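Local coordinates for protein putative pore-forming toxin (Bacteroides vulgatus ATCC 8482, PDB 3KOG) that is of unestablished function but is a putative pore-forming toxin, rich in beta strands and carrying a domain of unknown function of the transthyretin clan, at residues A[78-88]-A[216-224]. Numbering follows the deposited sequence. Where two conformers were deposited one is given.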
ATOM      1  N   PRO A  78      -3.910   2.620   5.922  1.00 11.12           N
ATOM      2  CA  PRO A  78      -4.670   3.831   6.089  1.00 10.14           C
ATOM      3  C   PRO A  78      -6.105   3.568   6.561  1.00  9.80           C
ATOM      4  O   PRO A  78      -6.639   2.496   6.332  1.00 10.54           O
ATOM      5  CB  PRO A  78      -4.679   4.425   4.693  1.00  9.75           C
ATOM      6  CG  PRO A  78      -4.710   3.153   3.774  1.00  9.07           C
ATOM      7  CD  PRO A  78      -3.827   2.181   4.499  1.00 12.11           C
ATOM      8  N   ALA A  79      -6.721   4.587   7.173  1.00  8.88           N
ATOM      9  CA  ALA A  79      -8.119   4.540   7.516  1.00  8.38           C
ATOM     10  C   ALA A  79      -8.927   4.575   6.220  1.00  9.00           C
ATOM     11  O   ALA A  79      -8.689   5.445   5.386  1.00  9.78           O
ATOM     12  CB  ALA A  79      -8.478   5.751   8.405  1.00 10.73           C
ATOM     13  N   LEU A  80      -9.830   3.621   6.036  1.00  6.91           N
ATOM     14  CA  LEU A  80     -10.560   3.485   4.776  1.00  8.87           C
ATOM     15  C   LEU A  80     -12.032   3.371   5.087  1.00  8.71           C
ATOM     16  O   LEU A  80     -12.397   2.690   6.042  1.00 11.10           O
ATOM     17  CB  LEU A  80     -10.120   2.260   3.974  1.00  7.72           C
ATOM     18  CG  LEU A  80      -8.707   2.257   3.390  1.00  9.80           C
ATOM     19  CD1 LEU A  80      -8.573   0.967   2.577  1.00 10.62           C
ATOM     20  CD2 LEU A  80      -8.395   3.499   2.528  1.00  7.21           C
ATOM     21  N   LYS A  81     -12.848   4.048   4.269  1.00  9.40           N
ATOM     22  CA  LYS A  81     -14.301   4.046   4.324  1.00  9.44           C
ATOM     23  C   LYS A  81     -14.825   2.907   3.424  1.00  9.85           C
ATOM     24  O   LYS A  81     -14.083   2.273   2.671  1.00  9.60           O
ATOM     25  CB  LYS A  81     -14.862   5.369   3.820  1.00 11.32           C
ATOM     26  CG  LYS A  81     -14.301   6.652   4.486  1.00 13.77           C
ATOM     27  CD  LYS A  81     -14.594   6.677   5.947  1.00 19.02           C
ATOM     28  N   ALA A  82     -16.092   2.624   3.588  1.00  9.50           N
ATOM     29  CA  ALA A  82     -16.789   1.609   2.819  1.00  8.99           C
ATOM     30  C   ALA A  82     -16.450   1.691   1.327  1.00  8.49           C
ATOM     31  O   ALA A  82     -16.450   2.783   0.695  1.00  8.33           O
ATOM     32  CB  ALA A  82     -18.313   1.726   3.096  1.00  9.90           C
ATOM     33  N   GLY A  83     -16.102   0.530   0.791  1.00  9.52           N
ATOM     34  CA  GLY A  83     -15.745   0.380  -0.623  1.00  9.64           C
ATOM     35  C   GLY A  83     -14.369   0.765  -1.090  1.00  8.87           C
ATOM     36  O   GLY A  83     -14.036   0.480  -2.221  1.00  8.53           O
ATOM     37  N   GLN A  84     -13.577   1.439  -0.268  1.00  8.76           N
ATOM     38  CA  GLN A  84     -12.278   1.824  -0.672  1.00  9.14           C
ATOM     39  C   GLN A  84     -11.364   0.593  -0.727  1.00  9.22           C
ATOM     40  O   GLN A  84     -11.488  -0.348   0.056  1.00 10.63           O
ATOM     41  CB  GLN A  84     -11.682   2.886   0.250  1.00  9.12           C
ATOM     42  CG  GLN A  84     -12.379   4.198   0.195  1.00 10.60           C
ATOM     43  CD  GLN A  84     -11.597   5.279   0.906  1.00  9.45           C
ATOM     44  OE1 GLN A  84     -11.577   5.320   2.149  1.00 10.81           O
ATOM     45  NE2 GLN A  84     -10.976   6.187   0.133  1.00 12.58           N
ATOM     46  N   PHE A  85     -10.471   0.622  -1.693  1.00  9.90           N
ATOM     47  CA  PHE A  85      -9.531  -0.458  -1.905  1.00 10.04           C
ATOM     48  C   PHE A  85      -8.135   0.108  -2.140  1.00  9.13           C
ATOM     49  O   PHE A  85      -7.912   0.940  -3.033  1.00  9.86           O
ATOM     50  CB  PHE A  85      -9.960  -1.334  -3.087  1.00 10.54           C
ATOM     51  CG  PHE A  85      -8.919  -2.368  -3.421  1.00 15.76           C
ATOM     52  CD1 PHE A  85      -8.745  -3.480  -2.602  1.00 17.03           C
ATOM     53  CD2 PHE A  85      -7.976  -2.119  -4.430  1.00 22.25           C
ATOM     54  CE1 PHE A  85      -7.701  -4.432  -2.851  1.00 21.97           C
ATOM     55  CE2 PHE A  85      -6.918  -3.037  -4.672  1.00 24.73           C
ATOM     56  CZ  PHE A  85      -6.801  -4.205  -3.886  1.00 24.19           C
ATOM     57  N   GLY A  86      -7.155  -0.421  -1.399  1.00  9.34           N
ATOM     58  CA  GLY A  86      -5.768  -0.038  -1.549  1.00  9.58           C
ATOM     59  C   GLY A  86      -4.808  -1.211  -1.394  1.00  9.66           C
ATOM     60  O   GLY A  86      -5.198  -2.282  -0.918  1.00  8.58           O
ATOM     61  N   ALA A  87      -3.561  -1.001  -1.825  1.00  9.62           N
ATOM     62  CA  ALA A  87      -2.534  -1.998  -1.653  1.00  9.24           C
ATOM     63  C   ALA A  87      -1.194  -1.259  -1.526  1.00 10.49           C
ATOM     64  O   ALA A  87      -1.024  -0.210  -2.153  1.00 10.62           O
ATOM     65  CB  ALA A  87      -2.509  -2.952  -2.861  1.00  9.94           C
ATOM     66  N   LYS A  88      -0.226  -1.865  -0.831  1.00 10.08           N
ATOM     67  CA  LYS A  88       1.115  -1.251  -0.659  1.00 11.91           C
ATOM     68  C   LYS A  88       2.091  -2.403  -0.532  1.00 11.06           C
ATOM     69  O   LYS A  88       1.771  -3.398   0.143  1.00 10.65           O
ATOM     70  CB  LYS A  88       1.133  -0.468   0.670  1.00 14.74           C
ATOM     71  CG  LYS A  88       2.055   0.735   0.721  1.00 21.30           C
ATOM     72  CD  LYS A  88       2.127   1.347   2.156  1.00 28.38           C
ATOM     73  CE  LYS A  88       0.779   1.514   2.926  1.00 30.52           C
ATOM     74  NZ  LYS A  88       0.638   2.723   3.825  1.00 26.77           N
ATOM     75  N   TYR A 216       5.215   4.969  -3.808  1.00 12.22           N
ATOM     76  CA  TYR A 216       3.942   5.260  -4.431  1.00 11.98           C
ATOM     77  C   TYR A 216       3.022   4.097  -4.304  1.00 11.56           C
ATOM     78  O   TYR A 216       3.451   2.977  -4.435  1.00 11.25           O
ATOM     79  CB  TYR A 216       4.122   5.577  -5.912  1.00 12.22           C
ATOM     80  CG  TYR A 216       4.967   6.795  -6.143  1.00 13.40           C
ATOM     81  CD1 TYR A 216       6.360   6.700  -6.188  1.00 15.54           C
ATOM     82  CD2 TYR A 216       4.388   8.043  -6.246  1.00 15.83           C
ATOM     83  CE1 TYR A 216       7.135   7.798  -6.334  1.00 16.05           C
ATOM     84  CE2 TYR A 216       5.165   9.170  -6.424  1.00 16.34           C
ATOM     85  CZ  TYR A 216       6.539   9.031  -6.477  1.00 18.17           C
ATOM     86  OH  TYR A 216       7.324  10.137  -6.625  1.00 21.32           O
ATOM     87  N   ASN A 217       1.746   4.364  -4.034  1.00 11.17           N
ATOM     88  CA  ASN A 217       0.726   3.315  -4.070  1.00 12.08           C
ATOM     89  C   ASN A 217      -0.636   3.934  -4.414  1.00 11.66           C
ATOM     90  O   ASN A 217      -0.766   5.142  -4.415  1.00 11.41           O
ATOM     91  CB  ASN A 217       0.661   2.514  -2.761  1.00 11.49           C
ATOM     92  CG  ASN A 217       0.106   3.297  -1.593  1.00 14.12           C
ATOM     93  OD1 ASN A 217       0.641   4.325  -1.213  1.00 17.73           O
ATOM     94  ND2 ASN A 217      -0.984   2.800  -1.010  1.00 14.98           N
ATOM     95  N   THR A 218      -1.613   3.098  -4.671  1.00 10.20           N
ATOM     96  CA  THR A 218      -2.871   3.578  -5.246  1.00 11.07           C
ATOM     97  C   THR A 218      -4.050   3.137  -4.380  1.00 10.61           C
ATOM     98  O   THR A 218      -4.081   1.976  -3.913  1.00 10.78           O
ATOM     99  CB  THR A 218      -3.006   3.096  -6.651  1.00 10.26           C
ATOM    100  OG1 THR A 218      -1.886   3.527  -7.450  1.00 10.44           O
ATOM    101  CG2 THR A 218      -4.319   3.597  -7.326  1.00  8.70           C
ATOM    102  N   ILE A 219      -4.945   4.104  -4.105  1.00  9.83           N
ATOM    103  CA  ILE A 219      -6.237   3.859  -3.454  0.65  9.76           C
ATOM    104  C   ILE A 219      -7.411   4.166  -4.428  1.00 10.28           C
ATOM    105  O   ILE A 219      -7.421   5.230  -5.085  1.00 10.14           O
ATOM    106  CB  ILE A 219      -6.330   4.649  -2.174  0.65  9.90           C
ATOM    107  CG1 ILE A 219      -5.297   4.116  -1.141  0.65 10.67           C
ATOM    108  CG2 ILE A 219      -7.736   4.560  -1.565  0.65 10.08           C
ATOM    109  CD1 ILE A 219      -5.189   5.021   0.105  0.65  9.21           C
ATOM    110  N   VAL A 220      -8.348   3.233  -4.549  1.00  9.36           N
ATOM    111  CA  VAL A 220      -9.513   3.375  -5.433  1.00 10.13           C
ATOM    112  C   VAL A 220     -10.749   3.543  -4.516  1.00 11.23           C
ATOM    113  O   VAL A 220     -10.931   2.778  -3.545  1.00 11.92           O
ATOM    114  CB  VAL A 220      -9.690   2.105  -6.314  1.00  9.01           C
ATOM    115  CG1 VAL A 220     -10.900   2.269  -7.312  1.00 10.24           C
ATOM    116  CG2 VAL A 220      -8.441   1.834  -7.074  1.00 10.99           C
ATOM    117  N   SER A 221     -11.615   4.496  -4.845  1.00 11.35           N
ATOM    118  CA  SER A 221     -12.716   4.896  -3.958  1.00 11.43           C
ATOM    119  C   SER A 221     -13.979   5.029  -4.805  1.00 12.84           C
ATOM    120  O   SER A 221     -14.190   6.086  -5.401  1.00 10.90           O
ATOM    121  CB  SER A 221     -12.384   6.207  -3.323  1.00 12.98           C
ATOM    122  OG  SER A 221     -11.180   6.142  -2.581  1.00 14.99           O
ATOM    123  N   PRO A 222     -14.753   3.947  -4.943  1.00 12.55           N
ATOM    124  CA  PRO A 222     -16.057   4.070  -5.614  1.00 12.77           C
ATOM    125  C   PRO A 222     -17.016   4.881  -4.730  1.00 12.84           C
ATOM    126  O   PRO A 222     -17.011   4.719  -3.513  1.00 13.17           O
ATOM    127  CB  PRO A 222     -16.536   2.628  -5.751  1.00 13.32           C
ATOM    128  CG  PRO A 222     -15.321   1.761  -5.346  1.00 14.68           C
ATOM    129  CD  PRO A 222     -14.523   2.596  -4.435  1.00 13.71           C
ATOM    130  N   LYS A 223     -17.782   5.771  -5.330  1.00 12.20           N
ATOM    131  CA  LYS A 223     -18.622   6.711  -4.607  1.00 12.99           C
ATOM    132  C   LYS A 223     -20.065   6.535  -5.055  1.00 13.25           C
ATOM    133  O   LYS A 223     -20.330   6.452  -6.277  1.00 11.84           O
ATOM    134  CB  LYS A 223     -18.184   8.121  -4.972  1.00 13.55           C
ATOM    135  CG  LYS A 223     -16.782   8.457  -4.483  1.00 20.66           C
ATOM    136  CD  LYS A 223     -16.715   8.577  -2.956  1.00 26.54           C
ATOM    137  CE  LYS A 223     -15.397   9.276  -2.491  1.00 30.89           C
ATOM    138  NZ  LYS A 223     -15.098   8.941  -1.072  1.00 30.89           N
ATOM    139  N   ASN A 224     -20.970   6.419  -4.086  1.00 13.06           N
ATOM    140  CA  ASN A 224     -22.410   6.360  -4.343  1.00 14.12           C
ATOM    141  C   ASN A 224     -23.010   7.526  -3.583  1.00 13.47           C
ATOM    142  O   ASN A 224     -23.064   7.499  -2.370  1.00 14.38           O
ATOM    143  CB  ASN A 224     -23.012   5.028  -3.914  1.00 13.90           C
ATOM    144  CG  ASN A 224     -22.754   3.916  -4.941  1.00 15.84           C
ATOM    145  OD1 ASN A 224     -23.419   3.825  -5.971  1.00 13.15           O
ATOM    146  ND2 ASN A 224     -21.787   3.077  -4.650  1.00 15.97           N
TER
HETATM  147  O   HOH W   1     -15.307   4.126  -1.562  1.00 13.19           O
HETATM  148  O   HOH W   2      -1.158   0.206  -4.931  1.00 14.64           O
HETATM  149  O   HOH W   3      -1.728   3.785   1.755  1.00 13.16           O
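Phe-85 and Val-220 pair through two backbone bonds, Phe-85 N to Val-220 O (2.9 Å) and Val-220 N to Phe-85 O (2.8 Å). A water bridges Ala-87 O and Thr-218 N. With CG between the backbone N and the carbonyl carbon (chi1 70°), the Asn-217 amide is turned toward the other strand. There ND2 meets Ala-87 O at 3.2 Å and stands above the carbonyl plane of Ala-87. Lys-88 CG lies against this amide, and its NZ bonds Thr-76 O. At the other end, Gln-84 NE2 gives a nearly straight bond (174°) to Ser-221 OG, 2.7 Å away and in the amide plane. The other end of that amide is held too: Gln-84 OE1 takes Lys-81 N on a lone pair at 2.8 Å. These two bonds fix the rotation of the amide. NE2 also bonds a methylpentanediol, probably from the crystallisation liquor. Between the two amides, in one of two conformers, Ile-219 CD1 lies 4.1 Å from Pro-78 CG, a less certain contact. A type II turn, Lys-81 to Gln-84, leads into strand 85-94. The arrangement is an antiparallel strand pair within a mixed beta sheet, joining 85-94 to the long strand 207-225.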